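Local coordinates for protein aspartate aminotransferase (Plasmodium falciparum, PDB 3K7Y) that probably catalyses the pyridoxal-phosphate-dependent exchange of an amino group between L-aspartate and 2-oxoglutarate, giving oxaloacetate and L-glutamate, at residues E30-S35 with H371-I376; H47-V52 with N250-G255; N129-N134 with L146-F151; A240-Q245 with L261-K266. All blocks are in the same frame, centred on the assembly; numbering follows the deposited sequence.

Contact 4 is a buried core contact: two antiparallel strands of the large mixed sheet, nearly every touching residue buried, joined by a regular backbone ladder. Contact 3 reaches the same sheet, but at the return of a beta-alpha-beta unit where part of the surface is exposed; one backbone bond and a proline-tyrosine touch join it. Contact 1, also buried, is a separate short parallel pair whose centre lies about 38 Å from that of contact 4, and it encloses the other three along the chain. Contact 2 has neither ladder nor strand, and rests on apolar groups laid against a loop backbone. Contacts 2, 3 and 4 all reach the second subunit, whereas contact 1 does not. Contact 3 carries Tyr132 of the cofactor pocket.

Contact 1. Residues E30-S35 with H371-I376; sequences EKINLS and HHIYII
Ile32 and Asn33 run alongside Ile373 and Tyr374 as a two-stranded parallel sheet, their backbones exchanging bonds in turn. Ile32 N donates to His372 O at 2.6 Å, and Ile32 O accepts from Tyr374 N at 2.9 Å. The next link, Leu34 N to Tyr374 O, is bent to 130° and weak. Beta-branched Ile32 and Ile373 suit the extended backbone and put their CB atoms on one face, 4.2 Å apart. Leu34 CD1 reaches the CG1 and CD1 branch of Ile373, the CG1 contact being 3.8 Å. On the face of Asn33 and Tyr374, the tyrosine ring turns back beside its own backbone N (chi1 -46°) and meets the aliphatic part of Lys31 at its edge, CD lying 3.9 Å from Tyr374 OH. Further along, the small Ser35 lets the two chains come close, its CB 4.0 Å from Ile376 CG1. Outside the pair, Lys31 NZ is held by the carbonyls of Phe23 and Asp26: a bend at chi3 (-58°) leads the amino group away, while CG and CD stay beside the ring. Helix 390-403 covers Ile32 through Tyr393, while helix 15-23 touches Tyr374. Two segments far apart in sequence are thus joined by backbone polarity and apolar cover, and the lysine ammonium is bonded by two backbone carbonyls, which probably ease its charge.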
loop_
_atom_site.group_PDB
_atom_site.type_symbol
_atom_site.label_atom_id
_atom_site.label_comp_id
_atom_site.label_asym_id
_atom_site.label_seq_id
_atom_site.Cartn_x
_atom_site.Cartn_y
_atom_site.Cartn_z
ATOM N N GLU A 30 13.346 31.415 9.640
ATOM C CA GLU A 30 13.964 31.827 8.371
ATOM C C GLU A 30 14.833 30.677 7.816
ATOM O O GLU A 30 15.707 30.870 6.962
ATOM C CB GLU A 30 14.734 33.165 8.502
ATOM C CG GLU A 30 15.816 33.392 7.432
ATOM C CD GLU A 30 15.998 34.840 7.023
ATOM O OE1 GLU A 30 16.437 35.655 7.860
ATOM O OE2 GLU A 30 15.713 35.162 5.850
ATOM N N LYS A 31 14.576 29.469 8.309
ATOM C CA LYS A 31 15.125 28.273 7.696
ATOM C C LYS A 31 14.488 28.125 6.321
ATOM O O LYS A 31 13.307 28.431 6.143
ATOM C CB LYS A 31 14.853 27.041 8.558
ATOM C CG LYS A 31 15.881 26.804 9.661
ATOM C CD LYS A 31 15.654 25.479 10.405
ATOM C CE LYS A 31 14.268 25.380 11.057
ATOM N NZ LYS A 31 14.018 24.066 11.715
ATOM N N ILE A 32 15.281 27.685 5.348
ATOM C CA ILE A 32 14.793 27.510 3.978
ATOM C C ILE A 32 14.870 26.062 3.479
ATOM O O ILE A 32 15.893 25.381 3.601
ATOM C CB ILE A 32 15.457 28.490 2.980
ATOM C CG1 ILE A 32 15.123 29.936 3.366
ATOM C CG2 ILE A 32 14.983 28.225 1.560
ATOM C CD1 ILE A 32 15.992 30.995 2.715
ATOM N N ASN A 33 13.756 25.651 2.882
ATOM C CA ASN A 33 13.417 24.288 2.504
ATOM C C ASN A 33 13.532 24.046 1.008
ATOM O O ASN A 33 12.564 24.262 0.277
ATOM C CB ASN A 33 11.951 24.080 2.881
ATOM C CG ASN A 33 11.106 25.373 2.729
ATOM O OD1 ASN A 33 11.252 26.322 3.509
ATOM N ND2 ASN A 33 10.228 25.399 1.726
ATOM N N LEU A 34 14.691 23.601 0.537
ATOM C CA LEU A 34 14.877 23.428 -0.910
ATOM C C LEU A 34 15.257 22.008 -1.330
ATOM O O LEU A 34 15.934 21.816 -2.334
ATOM C CB LEU A 34 15.898 24.439 -1.457
ATOM C CG LEU A 34 15.718 25.947 -1.216
ATOM C CD1 LEU A 34 16.895 26.726 -1.764
ATOM C CD2 LEU A 34 14.415 26.486 -1.806
ATOM N N SER A 35 14.794 21.017 -0.578
ATOM C CA SER A 35 15.193 19.625 -0.786
ATOM C C SER A 35 13.975 18.725 -0.938
ATOM O O SER A 35 13.990 17.746 -1.695
ATOM C CB SER A 35 16.010 19.154 0.406
ATOM O OG SER A 35 15.258 19.338 1.590
ATOM N N HIS A 371 24.447 28.846 6.976
ATOM C CA HIS A 371 23.288 29.693 6.759
ATOM C C HIS A 371 22.122 28.712 6.690
ATOM O O HIS A 371 22.323 27.514 6.483
ATOM C CB HIS A 371 23.451 30.455 5.453
ATOM C CG HIS A 371 24.862 30.867 5.186
ATOM N ND1 HIS A 371 25.438 31.957 5.797
ATOM C CD2 HIS A 371 25.823 30.319 4.406
ATOM C CE1 HIS A 371 26.687 32.080 5.387
ATOM N NE2 HIS A 371 26.947 31.099 4.543
ATOM N N HIS A 372 20.897 29.174 6.868
ATOM C CA HIS A 372 19.873 28.193 7.197
ATOM C C HIS A 372 19.063 27.730 5.986
ATOM O O HIS A 372 17.829 27.680 5.997
ATOM C CB HIS A 372 19.079 28.656 8.427
ATOM C CG HIS A 372 19.963 28.985 9.593
ATOM N ND1 HIS A 372 20.323 30.278 9.914
ATOM C CD2 HIS A 372 20.625 28.182 10.464
ATOM C CE1 HIS A 372 21.143 30.262 10.952
ATOM N NE2 HIS A 372 21.340 29.003 11.308
ATOM N N ILE A 373 19.808 27.346 4.949
ATOM C CA ILE A 373 19.230 26.870 3.686
ATOM C C ILE A 373 19.631 25.430 3.319
ATOM O O ILE A 373 20.822 25.104 3.256
ATOM C CB ILE A 373 19.553 27.822 2.507
ATOM C CG1 ILE A 373 19.265 27.100 1.185
ATOM C CG2 ILE A 373 20.978 28.370 2.600
ATOM C CD1 ILE A 373 20.169 27.454 0.033
ATOM N N TYR A 374 18.633 24.585 3.059
ATOM C CA TYR A 374 18.874 23.155 2.794
ATOM C C TYR A 374 18.551 22.701 1.359
ATOM O O TYR A 374 17.540 23.083 0.772
ATOM C CB TYR A 374 18.197 22.257 3.855
ATOM C CG TYR A 374 18.439 22.746 5.259
ATOM C CD1 TYR A 374 17.507 23.561 5.900
ATOM C CD2 TYR A 374 19.615 22.432 5.936
ATOM C CE1 TYR A 374 17.732 24.041 7.193
ATOM C CE2 TYR A 374 19.861 22.910 7.238
ATOM C CZ TYR A 374 18.912 23.714 7.860
ATOM O OH TYR A 374 19.120 24.194 9.141
ATOM N N ILE A 375 19.430 21.848 0.843
ATOM C CA ILE A 375 19.581 21.557 -0.581
ATOM C C ILE A 375 20.130 20.128 -0.670
ATOM O O ILE A 375 20.858 19.711 0.217
ATOM C CB ILE A 375 20.596 22.564 -1.179
ATOM C CG1 ILE A 375 21.244 22.060 -2.466
ATOM C CG2 ILE A 375 21.705 22.837 -0.160
ATOM C CD1 ILE A 375 22.684 22.519 -2.648
ATOM N N ILE A 376 19.793 19.375 -1.713
ATOM C CA ILE A 376 20.300 18.000 -1.817
ATOM C C ILE A 376 21.815 17.944 -2.138
ATOM O O ILE A 376 22.364 18.815 -2.813
ATOM C CB ILE A 376 19.463 17.116 -2.802
ATOM C CG1 ILE A 376 17.965 17.188 -2.474
ATOM C CG2 ILE A 376 19.930 15.655 -2.797
ATOM C CD1 ILE A 376 17.148 18.102 -3.453
#

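Contact 2. Residues H47-V52 with N250-G255; sequences HIFDSV and NMSLYG
With chi1 at 87°, Ser252 OG sits between its own backbone N and carbonyl carbon, turned toward Ile48, whose CG1 meets that oxygen at 3.4 Å. The hydroxyl itself donates to Met251 O at 2.6 Å, so its proton is used within the loop, which eases its place beside carbon atoms. Phe49, its ring beside its own N (chi1 -66°), presents an edge to Met251 O, which is 3.6 Å from CD2; a ring edge, being slightly positive, tolerates a carbonyl well. One face of this ring is covered by the His47 imidazole, CE1 standing 3.6 Å above its centre. Val52 forks over the loop: CG2 touches Met251 CB at 4.1 Å, and CG1 meets Leu253 CD2. Tyr68 of the second subunit meets the Tyr254 ring edge-to-face. The start of helix 50-62 thus packs on the loop between strands 241-246 and 258-264, just after cofactor-binding Ser248 and Lys249. Trp310 of helix 304-335 packs edge-to-face on Phe49 and bonds Asn250 O, and Leu300 of helix 291-302 touches Val52 and Met251.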
loop_
_atom_site.group_PDB
_atom_site.type_symbol
_atom_site.label_atom_id
_atom_site.label_comp_id
_atom_site.label_asym_id
_atom_site.label_seq_id
_atom_site.Cartn_x
_atom_site.Cartn_y
_atom_site.Cartn_z
ATOM N N HIS A 47 1.122 22.798 -1.034
ATOM C CA HIS A 47 0.090 23.179 -1.988
ATOM C C HIS A 47 -1.127 22.258 -1.974
ATOM O O HIS A 47 -1.026 21.086 -1.591
ATOM C CB HIS A 47 0.665 23.216 -3.404
ATOM C CG HIS A 47 -0.337 23.601 -4.446
ATOM N ND1 HIS A 47 -0.700 22.761 -5.475
ATOM C CD2 HIS A 47 -1.077 24.728 -4.599
ATOM C CE1 HIS A 47 -1.600 23.362 -6.233
ATOM N NE2 HIS A 47 -1.846 24.557 -5.724
ATOM N N ILE A 48 -2.274 22.804 -2.392
ATOM C CA ILE A 48 -3.462 22.000 -2.704
ATOM C C ILE A 48 -4.483 22.748 -3.568
ATOM O O ILE A 48 -4.783 23.901 -3.309
ATOM C CB ILE A 48 -4.126 21.370 -1.422
ATOM C CG1 ILE A 48 -5.091 20.230 -1.816
ATOM C CG2 ILE A 48 -4.757 22.453 -0.514
ATOM C CD1 ILE A 48 -4.828 18.932 -1.111
ATOM N N PHE A 49 -5.011 22.068 -4.582
ATOM C CA PHE A 49 -6.035 22.615 -5.470
ATOM C C PHE A 49 -7.389 22.850 -4.783
ATOM O O PHE A 49 -7.581 22.481 -3.627
ATOM C CB PHE A 49 -6.233 21.672 -6.657
ATOM C CG PHE A 49 -5.041 21.565 -7.550
ATOM C CD1 PHE A 49 -4.900 22.407 -8.643
ATOM C CD2 PHE A 49 -4.056 20.623 -7.300
ATOM C CE1 PHE A 49 -3.780 22.307 -9.470
ATOM C CE2 PHE A 49 -2.944 20.518 -8.116
ATOM C CZ PHE A 49 -2.806 21.352 -9.205
ATOM N N ASP A 50 -8.322 23.473 -5.500
ATOM C CA ASP A 50 -9.702 23.586 -5.041
ATOM C C ASP A 50 -10.534 22.473 -5.656
ATOM O O ASP A 50 -11.412 21.913 -5.005
ATOM C CB ASP A 50 -10.295 24.954 -5.396
ATOM C CG ASP A 50 -9.977 26.023 -4.357
ATOM O OD1 ASP A 50 -8.796 26.183 -3.981
ATOM O OD2 ASP A 50 -10.918 26.719 -3.926
ATOM N N SER A 51 -10.241 22.157 -6.916
ATOM C CA SER A 51 -10.821 20.994 -7.594
ATOM C C SER A 51 -10.715 19.751 -6.722
ATOM O O SER A 51 -11.664 18.984 -6.596
ATOM C CB SER A 51 -10.107 20.740 -8.923
ATOM O OG SER A 51 -10.275 21.827 -9.812
ATOM N N VAL A 52 -9.545 19.572 -6.115
ATOM C CA VAL A 52 -9.271 18.431 -5.252
ATOM C C VAL A 52 -10.052 18.495 -3.947
ATOM O O VAL A 52 -10.625 17.489 -3.530
ATOM C CB VAL A 52 -7.760 18.258 -4.996
ATOM C CG1 VAL A 52 -7.513 17.444 -3.744
ATOM C CG2 VAL A 52 -7.097 17.603 -6.205
ATOM N N ASN A 250 0.778 16.138 -9.582
ATOM C CA ASN A 250 -0.346 16.462 -10.458
ATOM C C ASN A 250 -1.581 17.032 -9.773
ATOM O O ASN A 250 -2.043 18.139 -10.099
ATOM C CB ASN A 250 -0.801 15.188 -11.160
ATOM C CG ASN A 250 0.006 14.893 -12.379
ATOM O OD1 ASN A 250 0.441 15.809 -13.090
ATOM N ND2 ASN A 250 0.227 13.602 -12.640
ATOM N N MET A 251 -2.142 16.230 -8.866
ATOM C CA MET A 251 -3.332 16.588 -8.121
ATOM C C MET A 251 -2.995 17.111 -6.736
ATOM O O MET A 251 -3.885 17.288 -5.910
ATOM C CB MET A 251 -4.183 15.351 -7.933
ATOM C CG MET A 251 -5.235 15.172 -8.934
ATOM S SD MET A 251 -4.689 13.976 -10.116
ATOM C CE MET A 251 -6.180 13.827 -11.110
ATOM N N SER A 252 -1.708 17.326 -6.468
ATOM C CA SER A 252 -1.227 17.658 -5.125
ATOM C C SER A 252 -1.654 16.621 -4.072
ATOM O O SER A 252 -1.776 16.962 -2.891
ATOM C CB SER A 252 -1.724 19.039 -4.702
ATOM O OG SER A 252 -3.012 18.911 -4.098
ATOM N N LEU A 253 -1.895 15.380 -4.507
ATOM C CA LEU A 253 -2.295 14.266 -3.632
ATOM C C LEU A 253 -1.083 13.545 -3.071
ATOM O O LEU A 253 -0.757 12.427 -3.493
ATOM C CB LEU A 253 -3.103 13.228 -4.411
ATOM C CG LEU A 253 -4.466 13.526 -5.008
ATOM C CD1 LEU A 253 -4.928 12.313 -5.808
ATOM C CD2 LEU A 253 -5.462 13.899 -3.933
ATOM N N TYR A 254 -0.406 14.153 -2.119
ATOM C CA TYR A 254 0.832 13.567 -1.660
ATOM C C TYR A 254 0.579 12.317 -0.808
ATOM O O TYR A 254 0.815 11.183 -1.260
ATOM C CB TYR A 254 1.685 14.620 -0.963
ATOM C CG TYR A 254 2.116 15.734 -1.914
ATOM C CD1 TYR A 254 3.273 15.614 -2.685
ATOM C CD2 TYR A 254 1.364 16.897 -2.050
ATOM C CE1 TYR A 254 3.666 16.627 -3.559
ATOM C CE2 TYR A 254 1.748 17.902 -2.912
ATOM C CZ TYR A 254 2.898 17.768 -3.662
ATOM O OH TYR A 254 3.274 18.782 -4.521
ATOM N N GLY A 255 0.045 12.518 0.391
ATOM C CA GLY A 255 -0.195 11.413 1.316
ATOM C C GLY A 255 -1.261 10.419 0.903
ATOM O O GLY A 255 -1.348 9.341 1.481
#

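Contact 3. Residues N129-N134 with L146-F151; sequences NPPYIN and LKYINF. With PLP (pyridoxal-5'-phosphate), chain B.
Asn129 is gripped through its backbone: its N donates to Ile149 O at 2.7 Å, with an N-H...O angle of 157°. Close by, the Phe151 ring continues into a buried cluster with Phe164 and Tyr184. The bond fastens the turn that leads into helix 133-140 to the returning strand, within the beta-alpha-beta unit formed by strand 124-128, helix 133-140 and strand 145-153 in the large aminotransferase sheet. A cis peptide before Pro130 bends this turn, and Tyr132 follows as the N-cap residue. Its ring lies over the cofactor, PLP C2 standing 3.8 Å above one face, while the backbone N of Asn134 covers the opposite face. The looser, outer side belongs to exposed Tyr148. Its ring edge takes Pro131 CG at 3.6 Å from CE1, a rigid aliphatic ring against an aromatic rim. Asn129 ND2 comes only to 4.0 Å from Tyr148 CD1, with amide and ring planes 60° apart, the carboxamide being carried there by CG anti to the backbone N (chi1 174°).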
loop_
_atom_site.group_PDB
_atom_site.type_symbol
_atom_site.label_atom_id
_atom_site.label_comp_id
_atom_site.label_asym_id
_atom_site.label_seq_id
_atom_site.Cartn_x
_atom_site.Cartn_y
_atom_site.Cartn_z
ATOM N N ASN A 129 21.658 7.816 -16.756
ATOM C CA ASN A 129 22.482 8.486 -15.760
ATOM C C ASN A 129 22.331 9.990 -15.789
ATOM O O ASN A 129 22.382 10.576 -16.860
ATOM C CB ASN A 129 23.950 8.116 -15.905
ATOM C CG ASN A 129 24.820 8.909 -14.969
ATOM O OD1 ASN A 129 25.108 10.075 -15.231
ATOM N ND2 ASN A 129 25.227 8.302 -13.861
ATOM N N PRO A 130 22.156 10.633 -14.614
ATOM C CA PRO A 130 22.025 10.042 -13.296
ATOM C C PRO A 130 20.547 9.696 -13.075
ATOM O O PRO A 130 19.669 10.264 -13.746
ATOM C CB PRO A 130 22.471 11.168 -12.368
ATOM C CG PRO A 130 22.032 12.413 -13.067
ATOM C CD PRO A 130 21.986 12.100 -14.559
ATOM N N PRO A 131 20.270 8.749 -12.160
ATOM C CA PRO A 131 18.929 8.167 -12.046
ATOM C C PRO A 131 18.181 8.676 -10.839
ATOM O O PRO A 131 18.807 9.072 -9.866
ATOM C CB PRO A 131 19.232 6.695 -11.820
ATOM C CG PRO A 131 20.664 6.681 -11.198
ATOM C CD PRO A 131 21.242 8.057 -11.296
ATOM N N TYR A 132 16.853 8.659 -10.884
ATOM C CA TYR A 132 16.076 8.913 -9.687
ATOM C C TYR A 132 16.571 7.941 -8.610
ATOM O O TYR A 132 16.515 6.726 -8.810
ATOM C CB TYR A 132 14.602 8.698 -9.986
ATOM C CG TYR A 132 13.720 8.749 -8.771
ATOM C CD1 TYR A 132 12.743 7.791 -8.577
ATOM C CD2 TYR A 132 13.874 9.739 -7.804
ATOM C CE1 TYR A 132 11.931 7.819 -7.468
ATOM C CE2 TYR A 132 13.074 9.772 -6.688
ATOM C CZ TYR A 132 12.106 8.810 -6.530
ATOM O OH TYR A 132 11.287 8.810 -5.432
ATOM N N ILE A 133 17.074 8.475 -7.490
ATOM C CA ILE A 133 17.657 7.657 -6.406
ATOM C C ILE A 133 16.896 6.403 -6.074
ATOM O O ILE A 133 17.473 5.321 -6.151
ATOM C CB ILE A 133 17.857 8.413 -5.082
ATOM C CG1 ILE A 133 16.981 9.684 -5.054
ATOM C CG2 ILE A 133 19.348 8.678 -4.873
ATOM C CD1 ILE A 133 16.798 10.362 -3.676
ATOM N N ASN A 134 15.621 6.519 -5.705
ATOM C CA ASN A 134 14.891 5.316 -5.303
ATOM C C ASN A 134 14.919 4.212 -6.366
ATOM O O ASN A 134 15.154 3.046 -6.024
ATOM C CB ASN A 134 13.477 5.602 -4.780
ATOM C CG ASN A 134 13.200 4.910 -3.433
ATOM O OD1 ASN A 134 12.363 5.361 -2.629
ATOM N ND2 ASN A 134 13.927 3.830 -3.168
ATOM N N LEU A 146 21.976 -3.693 -12.217
ATOM C CA LEU A 146 21.631 -2.328 -12.584
ATOM C C LEU A 146 22.742 -1.761 -13.436
ATOM O O LEU A 146 23.904 -1.690 -12.989
ATOM C CB LEU A 146 21.395 -1.425 -11.360
ATOM C CG LEU A 146 20.975 0.005 -11.746
ATOM C CD1 LEU A 146 19.573 0.015 -12.337
ATOM C CD2 LEU A 146 21.056 0.994 -10.584
ATOM N N LYS A 147 22.382 -1.360 -14.656
ATOM C CA LYS A 147 23.341 -0.734 -15.557
ATOM C C LYS A 147 22.890 0.652 -15.974
ATOM O O LYS A 147 21.680 0.921 -16.030
ATOM C CB LYS A 147 23.609 -1.628 -16.758
ATOM C CG LYS A 147 24.353 -2.889 -16.370
ATOM C CD LYS A 147 24.419 -3.893 -17.496
ATOM C CE LYS A 147 25.371 -4.989 -17.110
ATOM N NZ LYS A 147 26.626 -4.388 -16.568
ATOM N N TYR A 148 23.869 1.517 -16.261
ATOM C CA TYR A 148 23.620 2.934 -16.530
ATOM C C TYR A 148 23.872 3.303 -17.967
ATOM O O TYR A 148 24.903 2.947 -18.508
ATOM C CB TYR A 148 24.496 3.826 -15.648
ATOM C CG TYR A 148 24.261 3.652 -14.168
ATOM C CD1 TYR A 148 23.621 4.648 -13.416
ATOM C CD2 TYR A 148 24.675 2.486 -13.516
ATOM C CE1 TYR A 148 23.404 4.478 -12.047
ATOM C CE2 TYR A 148 24.465 2.308 -12.164
ATOM C CZ TYR A 148 23.835 3.301 -11.429
ATOM O OH TYR A 148 23.641 3.092 -10.081
ATOM N N ILE A 149 22.930 4.039 -18.556
ATOM C CA ILE A 149 23.060 4.633 -19.892
ATOM C C ILE A 149 23.461 6.114 -19.764
ATOM O O ILE A 149 22.907 6.829 -18.914
ATOM C CB ILE A 149 21.716 4.544 -20.669
ATOM C CG1 ILE A 149 21.436 3.110 -21.103
ATOM C CG2 ILE A 149 21.706 5.426 -21.910
ATOM C CD1 ILE A 149 20.101 2.961 -21.844
ATOM N N ASN A 150 24.413 6.561 -20.602
ATOM C CA ASN A 150 24.794 7.980 -20.716
ATOM C C ASN A 150 23.568 8.827 -20.907
ATOM O O ASN A 150 22.653 8.430 -21.613
ATOM C CB ASN A 150 25.644 8.226 -21.958
ATOM C CG ASN A 150 27.021 7.642 -21.860
ATOM O OD1 ASN A 150 27.875 8.159 -21.136
ATOM N ND2 ASN A 150 27.272 6.582 -22.624
ATOM N N PHE A 151 23.550 10.015 -20.327
ATOM C CA PHE A 151 22.401 10.875 -20.531
ATOM C C PHE A 151 22.725 12.349 -20.384
ATOM O O PHE A 151 23.057 13.022 -21.353
ATOM C CB PHE A 151 21.272 10.473 -19.587
ATOM C CG PHE A 151 19.953 11.065 -19.943
ATOM C CD1 PHE A 151 19.247 10.591 -21.035
ATOM C CD2 PHE A 151 19.404 12.083 -19.178
ATOM C CE1 PHE A 151 18.017 11.124 -21.374
ATOM C CE2 PHE A 151 18.178 12.638 -19.509
ATOM C CZ PHE A 151 17.480 12.163 -20.617
HETATM N N1 PLP B . 9.202 8.645 -9.986
HETATM C C2 PLP B . 9.791 9.881 -9.899
HETATM C C2A PLP B . 10.722 10.292 -10.976
HETATM C C3 PLP B . 9.501 10.714 -8.829
HETATM O O3 PLP B . 10.076 11.957 -8.751
HETATM C C4 PLP B . 8.620 10.285 -7.835
HETATM C C4A PLP B . 8.230 11.276 -6.781
HETATM O O4A PLP B . 7.210 11.959 -6.943
HETATM C C5 PLP B . 8.003 9.021 -7.918
HETATM C C6 PLP B . 8.319 8.206 -9.007
HETATM C C5A PLP B . 7.037 8.450 -6.877
HETATM O O4P PLP B . 5.954 9.277 -6.488
HETATM P P PLP B . 4.977 8.839 -5.272
HETATM O O1P PLP B . 3.601 9.417 -5.444
HETATM O O2P PLP B . 5.496 9.426 -3.987
HETATM O O3P PLP B . 4.906 7.328 -5.257
#

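Contact 4. Residues A240-Q245 with L261-K266; sequences AFSVCQ and LHIVCK
Ala240 meets Val264, its small CB 4.1 Å from CG1 of the valine. The two strands, 241-245 and 261-264, form an antiparallel beta hairpin, their N-to-C directions 171° apart over these short strands, within the mixed sheet of the large domain. Phe241 O accepts Val264 N at 3.1 Å, and the phenyl ring, brought round by chi1 of 52° between its backbone N and carbonyl carbon, receives Val264 CG2 over one face, a CH-pi contact 4.2 Å from the ring centroid; Phe212 meets the same ring edge-to-face. Ser242 pairs with Ile263 in a non-hydrogen-bonded position, where its compact hydroxyl lies 3.4 Å from Ile263 CG1 and bonds weakly to Phe241 O. Val243 and His262 make the hydrogen-bonded pair: each N donates to the other's O at 2.7 Å. The short, branched Val243 rests its CB on His262 CB. Cys244, beside Ile110 of the cofactor pocket, touches Leu261 CD2 with its slim SG. Gln245 stretches its chain out fully toward the imidazole, amide and ring planes 52° apart; its NE2 stands at the ring's edge, near the ring plane, 2.9 Å from His262 NE2, at an angle too poor for a hydrogen bond.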
loop_
_atom_site.group_PDB
_atom_site.type_symbol
_atom_site.label_atom_id
_atom_site.label_comp_id
_atom_site.label_asym_id
_atom_site.label_seq_id
_atom_site.Cartn_x
_atom_site.Cartn_y
_atom_site.Cartn_z
ATOM N N ALA A 240 4.909 -1.740 -27.853
ATOM C CA ALA A 240 4.450 -2.079 -26.496
ATOM C C ALA A 240 5.398 -1.549 -25.403
ATOM O O ALA A 240 6.609 -1.434 -25.621
ATOM C CB ALA A 240 4.258 -3.575 -26.369
ATOM N N PHE A 241 4.850 -1.217 -24.236
ATOM C CA PHE A 241 5.650 -0.625 -23.162
ATOM C C PHE A 241 4.874 -0.580 -21.846
ATOM O O PHE A 241 3.806 -1.180 -21.734
ATOM C CB PHE A 241 6.099 0.783 -23.569
ATOM C CG PHE A 241 4.973 1.663 -24.036
ATOM C CD1 PHE A 241 4.802 1.933 -25.378
ATOM C CD2 PHE A 241 4.081 2.221 -23.124
ATOM C CE1 PHE A 241 3.766 2.739 -25.806
ATOM C CE2 PHE A 241 3.043 3.019 -23.542
ATOM C CZ PHE A 241 2.883 3.279 -24.881
ATOM N N SER A 242 5.402 0.134 -20.858
ATOM C CA SER A 242 4.736 0.252 -19.571
ATOM C C SER A 242 4.799 1.657 -19.025
ATOM O O SER A 242 5.734 2.414 -19.325
ATOM C CB SER A 242 5.361 -0.691 -18.561
ATOM O OG SER A 242 4.867 -1.981 -18.762
ATOM N N VAL A 243 3.813 2.000 -18.200
ATOM C CA VAL A 243 3.773 3.333 -17.618
ATOM C C VAL A 243 3.490 3.277 -16.111
ATOM O O VAL A 243 2.489 2.690 -15.675
ATOM C CB VAL A 243 2.739 4.252 -18.330
ATOM C CG1 VAL A 243 2.966 5.703 -17.940
ATOM C CG2 VAL A 243 2.805 4.102 -19.845
ATOM N N CYS A 244 4.390 3.872 -15.329
ATOM C CA CYS A 244 4.136 4.121 -13.923
ATOM C C CYS A 244 3.760 5.575 -13.793
ATOM O O CYS A 244 4.515 6.455 -14.212
ATOM C CB CYS A 244 5.374 3.817 -13.090
ATOM S SG CYS A 244 5.923 2.102 -13.272
ATOM N N GLN A 245 2.600 5.830 -13.201
ATOM C CA GLN A 245 2.021 7.168 -13.168
ATOM C C GLN A 245 1.674 7.561 -11.743
ATOM O O GLN A 245 0.980 6.817 -11.051
ATOM C CB GLN A 245 0.798 7.175 -14.070
ATOM C CG GLN A 245 -0.341 8.132 -13.753
ATOM C CD GLN A 245 -1.302 8.260 -14.941
ATOM O OE1 GLN A 245 -2.164 9.138 -14.987
ATOM N NE2 GLN A 245 -1.127 7.393 -15.921
ATOM N N LEU A 261 -0.498 1.868 -12.870
ATOM C CA LEU A 261 0.450 1.092 -13.679
ATOM C C LEU A 261 -0.207 0.705 -15.005
ATOM O O LEU A 261 -1.221 0.013 -14.999
ATOM C CB LEU A 261 0.825 -0.206 -12.949
ATOM C CG LEU A 261 2.194 -0.917 -13.054
ATOM C CD1 LEU A 261 2.078 -2.443 -12.850
ATOM C CD2 LEU A 261 2.954 -0.608 -14.352
ATOM N N HIS A 262 0.359 1.131 -16.132
ATOM C CA HIS A 262 -0.184 0.751 -17.433
ATOM C C HIS A 262 0.750 -0.172 -18.192
ATOM O O HIS A 262 1.930 0.139 -18.375
ATOM C CB HIS A 262 -0.482 1.986 -18.271
ATOM C CG HIS A 262 -1.316 3.003 -17.557
ATOM N ND1 HIS A 262 -2.682 2.879 -17.412
ATOM C CD2 HIS A 262 -0.971 4.146 -16.916
ATOM C CE1 HIS A 262 -3.142 3.906 -16.720
ATOM N NE2 HIS A 262 -2.124 4.690 -16.410
ATOM N N ILE A 263 0.223 -1.319 -18.615
ATOM C CA ILE A 263 0.980 -2.256 -19.447
ATOM C C ILE A 263 0.243 -2.494 -20.755
ATOM O O ILE A 263 -0.939 -2.842 -20.757
ATOM C CB ILE A 263 1.256 -3.609 -18.740
ATOM C CG1 ILE A 263 2.103 -3.392 -17.487
ATOM C CG2 ILE A 263 1.962 -4.585 -19.701
ATOM C CD1 ILE A 263 2.225 -4.590 -16.624
ATOM N N VAL A 264 0.957 -2.296 -21.860
ATOM C CA VAL A 264 0.372 -2.389 -23.193
ATOM C C VAL A 264 0.491 -3.828 -23.690
ATOM O O VAL A 264 1.586 -4.392 -23.716
ATOM C CB VAL A 264 1.029 -1.365 -24.175
ATOM C CG1 VAL A 264 0.717 -1.701 -25.625
ATOM C CG2 VAL A 264 0.574 0.064 -23.860
ATOM N N CYS A 265 -0.644 -4.415 -24.069
ATOM C CA CYS A 265 -0.715 -5.840 -24.430
ATOM C C CYS A 265 -1.073 -6.109 -25.900
ATOM O O CYS A 265 -1.845 -5.369 -26.509
ATOM C CB CYS A 265 -1.712 -6.566 -23.522
ATOM S SG CYS A 265 -1.342 -6.446 -21.761
ATOM N N LYS A 266 -0.516 -7.188 -26.447
ATOM C CA LYS A 266 -0.767 -7.609 -27.831
ATOM C C LYS A 266 -2.264 -7.747 -28.185
ATOM O O LYS A 266 -2.739 -7.140 -29.158
ATOM C CB LYS A 266 -0.013 -8.911 -28.134
ATOM C CG LYS A 266 1.512 -8.744 -28.281
ATOM C CD LYS A 266 2.304 -10.047 -28.004
ATOM C CE LYS A 266 1.624 -11.341 -28.546
ATOM N NZ LYS A 266 1.348 -11.363 -30.019
#